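Local coordinates for protein induced by osmotic stress (Scheffersomyces stipitis, PDB 5YWN) that probably reduces haloketones asymmetrically with NADPH, as an NADP-dependent reductase of the dihydroflavonol-4-reductase subfamily, at residues I117-Y122 with E253-R258. The protein carries 1 engineered substitution. Sequence-based numbering, arbitrary orientation.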
loop_
_atom_site.group_PDB
_atom_site.type_symbol
_atom_site.label_atom_id
_atom_site.label_comp_id
_atom_site.label_asym_id
_atom_site.label_seq_id
_atom_site.Cartn_x
_atom_site.Cartn_y
_atom_site.Cartn_z
ATOM N N ILE A 117 8.147 18.851 -10.870
ATOM C CA ILE A 117 8.204 17.616 -10.121
ATOM C C ILE A 117 9.377 16.774 -10.586
ATOM O O ILE A 117 9.468 16.404 -11.680
ATOM C CB ILE A 117 6.894 16.835 -10.169
ATOM C CG1 ILE A 117 5.784 17.601 -9.511
ATOM C CG2 ILE A 117 7.035 15.521 -9.422
ATOM C CD1 ILE A 117 4.436 16.963 -9.547
ATOM N N THR A 118 10.323 16.651 -9.693
ATOM C CA THR A 118 11.495 15.818 -9.732
ATOM C C THR A 118 11.363 14.273 -9.518
ATOM O O THR A 118 12.130 13.522 -9.992
ATOM C CB THR A 118 12.559 16.398 -8.811
ATOM O OG1 THR A 118 12.147 16.212 -7.481
ATOM C CG2 THR A 118 12.720 17.863 -9.055
ATOM N N ARG A 119 10.454 13.898 -8.652
ATOM C CA ARG A 119 10.279 12.518 -8.272
ATOM C C ARG A 119 8.818 12.093 -8.240
ATOM O O ARG A 119 7.997 12.803 -7.792
ATOM C CB ARG A 119 10.982 12.186 -6.968
ATOM C CG ARG A 119 12.459 12.432 -6.950
ATOM C CD ARG A 119 13.219 11.355 -7.665
ATOM N NE ARG A 119 13.420 10.216 -6.837
ATOM C CZ ARG A 119 14.486 10.015 -6.105
ATOM N NH1 ARG A 119 15.454 10.857 -6.146
ATOM N NH2 ARG A 119 14.565 8.979 -5.346
ATOM N N VAL A 120 8.564 10.922 -8.769
ATOM C CA VAL A 120 7.313 10.254 -8.696
ATOM C C VAL A 120 7.499 8.821 -8.165
ATOM O O VAL A 120 8.391 8.118 -8.581
ATOM C CB VAL A 120 6.608 10.226 -10.033
ATOM C CG1 VAL A 120 5.367 9.367 -9.978
ATOM C CG2 VAL A 120 6.362 11.617 -10.589
ATOM N N VAL A 121 6.640 8.449 -7.241
ATOM C CA VAL A 121 6.620 7.120 -6.700
ATOM C C VAL A 121 5.262 6.514 -6.957
ATOM O O VAL A 121 4.264 7.065 -6.598
ATOM C CB VAL A 121 6.900 7.074 -5.192
ATOM C CG1 VAL A 121 6.979 5.672 -4.682
ATOM C CG2 VAL A 121 8.065 7.886 -4.796
ATOM N N TYR A 122 5.253 5.364 -7.576
ATOM C CA TYR A 122 4.038 4.656 -7.774
ATOM C C TYR A 122 3.913 3.510 -6.773
ATOM O O TYR A 122 4.788 2.734 -6.641
ATOM C CB TYR A 122 3.945 4.130 -9.185
ATOM C CG TYR A 122 2.752 3.282 -9.406
ATOM C CD1 TYR A 122 1.501 3.824 -9.354
ATOM C CD2 TYR A 122 2.865 1.940 -9.589
ATOM C CE1 TYR A 122 0.397 3.077 -9.531
ATOM C CE2 TYR A 122 1.770 1.173 -9.764
ATOM C CZ TYR A 122 0.534 1.759 -9.713
ATOM O OH TYR A 122 -0.550 1.044 -9.848
ATOM N N GLU A 253 19.754 6.498 -5.001
ATOM C CA GLU A 253 19.842 5.084 -5.313
ATOM C C GLU A 253 18.509 4.487 -5.758
ATOM O O GLU A 253 18.484 3.520 -6.399
ATOM C CB GLU A 253 20.306 4.307 -4.108
ATOM C CG GLU A 253 21.689 4.561 -3.604
ATOM C CD GLU A 253 21.830 5.714 -2.597
ATOM O OE1 GLU A 253 20.943 6.477 -2.359
ATOM O OE2 GLU A 253 22.915 5.865 -2.058
ATOM N N ALA A 254 17.430 5.091 -5.309
ATOM C CA ALA A 254 16.074 4.677 -5.604
ATOM C C ALA A 254 15.546 5.014 -6.993
ATOM O O ALA A 254 14.583 4.477 -7.399
ATOM C CB ALA A 254 15.121 5.146 -4.551
ATOM N N LYS A 255 16.221 5.890 -7.693
ATOM C CA LYS A 255 15.750 6.294 -8.979
ATOM C C LYS A 255 15.743 5.122 -9.946
ATOM O O LYS A 255 16.692 4.463 -10.113
ATOM C CB LYS A 255 16.599 7.418 -9.525
ATOM C CG LYS A 255 16.461 8.766 -8.840
ATOM C CD LYS A 255 17.765 9.499 -8.823
ATOM C CE LYS A 255 17.892 10.507 -9.907
ATOM N NZ LYS A 255 19.267 11.042 -10.124
ATOM N N GLY A 256 14.614 4.924 -10.562
ATOM C CA GLY A 256 14.440 3.870 -11.526
ATOM C C GLY A 256 14.384 2.470 -10.959
ATOM O O GLY A 256 14.540 1.553 -11.663
ATOM N N GLU A 257 14.143 2.365 -9.672
ATOM C CA GLU A 257 14.031 1.104 -8.982
ATOM C C GLU A 257 12.608 0.682 -8.622
ATOM O O GLU A 257 11.781 1.480 -8.376
ATOM C CB GLU A 257 14.907 1.071 -7.716
ATOM C CG GLU A 257 16.296 1.628 -7.824
ATOM C CD GLU A 257 17.329 0.613 -8.210
ATOM O OE1 GLU A 257 16.967 -0.490 -8.504
ATOM O OE2 GLU A 257 18.507 0.933 -8.238
ATOM N N ARG A 258 12.411 -0.628 -8.581
ATOM C CA ARG A 258 11.312 -1.275 -7.945
ATOM C C ARG A 258 11.750 -1.827 -6.597
ATOM O O ARG A 258 12.771 -2.454 -6.464
ATOM C CB ARG A 258 10.741 -2.399 -8.756
ATOM C CG ARG A 258 10.360 -2.137 -10.172
ATOM C CD ARG A 258 10.084 -3.435 -10.853
ATOM N NE ARG A 258 8.742 -3.896 -10.756
ATOM C CZ ARG A 258 8.390 -5.161 -10.893
ATOM N NH1 ARG A 258 9.288 -6.072 -11.069
ATOM N NH2 ARG A 258 7.151 -5.494 -10.850
#
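A254 meets R119 first. Its CB points toward the strand and lies 4.0 Å from R119 NH2, set obliquely to the guanidinium. The same NH2 is hydrogen-bonded to the carbonyl oxygens of A248 and K251, at the end of helix 238-250 and just beyond it. Two acceptors therefore grip one nitrogen and fix the turn of the flat group. The partly negative end of a helix would also suit its positive charge.

K255 follows and lays its aliphatic part over one face of that group. K255 CG sits 3.5 Å above the guanidinium plane, over its centre, and 3.6 Å from R119 NH1. K255 CD is 3.8 Å from R119 NH1. The two side chains cross at about a right angle. R119 reaches this place by bending at chi2 and chi3 (-78° and -82°), since its CB does not itself point at the loop. K255 NZ lies 5.5 Å from R119 NH1, so the like charges are not in contact. With an alanine in place of R119, the carbonyls of A248 and K251 would probably lose this donor, and a gap is likely to open beneath K255.

The fold is an NAD(P)-binding Rossmann fold with a parallel sheet. Strand 119-123 and strand 258-261 are not neighbours in it: strand 186-192 runs between them. From the start of its inner strand, R119 reaches past it to the loop before strand 258-261, and K255 also touches A186 of strand 186-192.

G256 continues the chain in a type II turn from A254 to E257, closed by E257 N bonding to A254 O at 3.1 Å. R258 then begins strand 258-261, one of the two edge strands, and its guanidinium turns to a salt bridge with E171 and a cation-pi contact with W147.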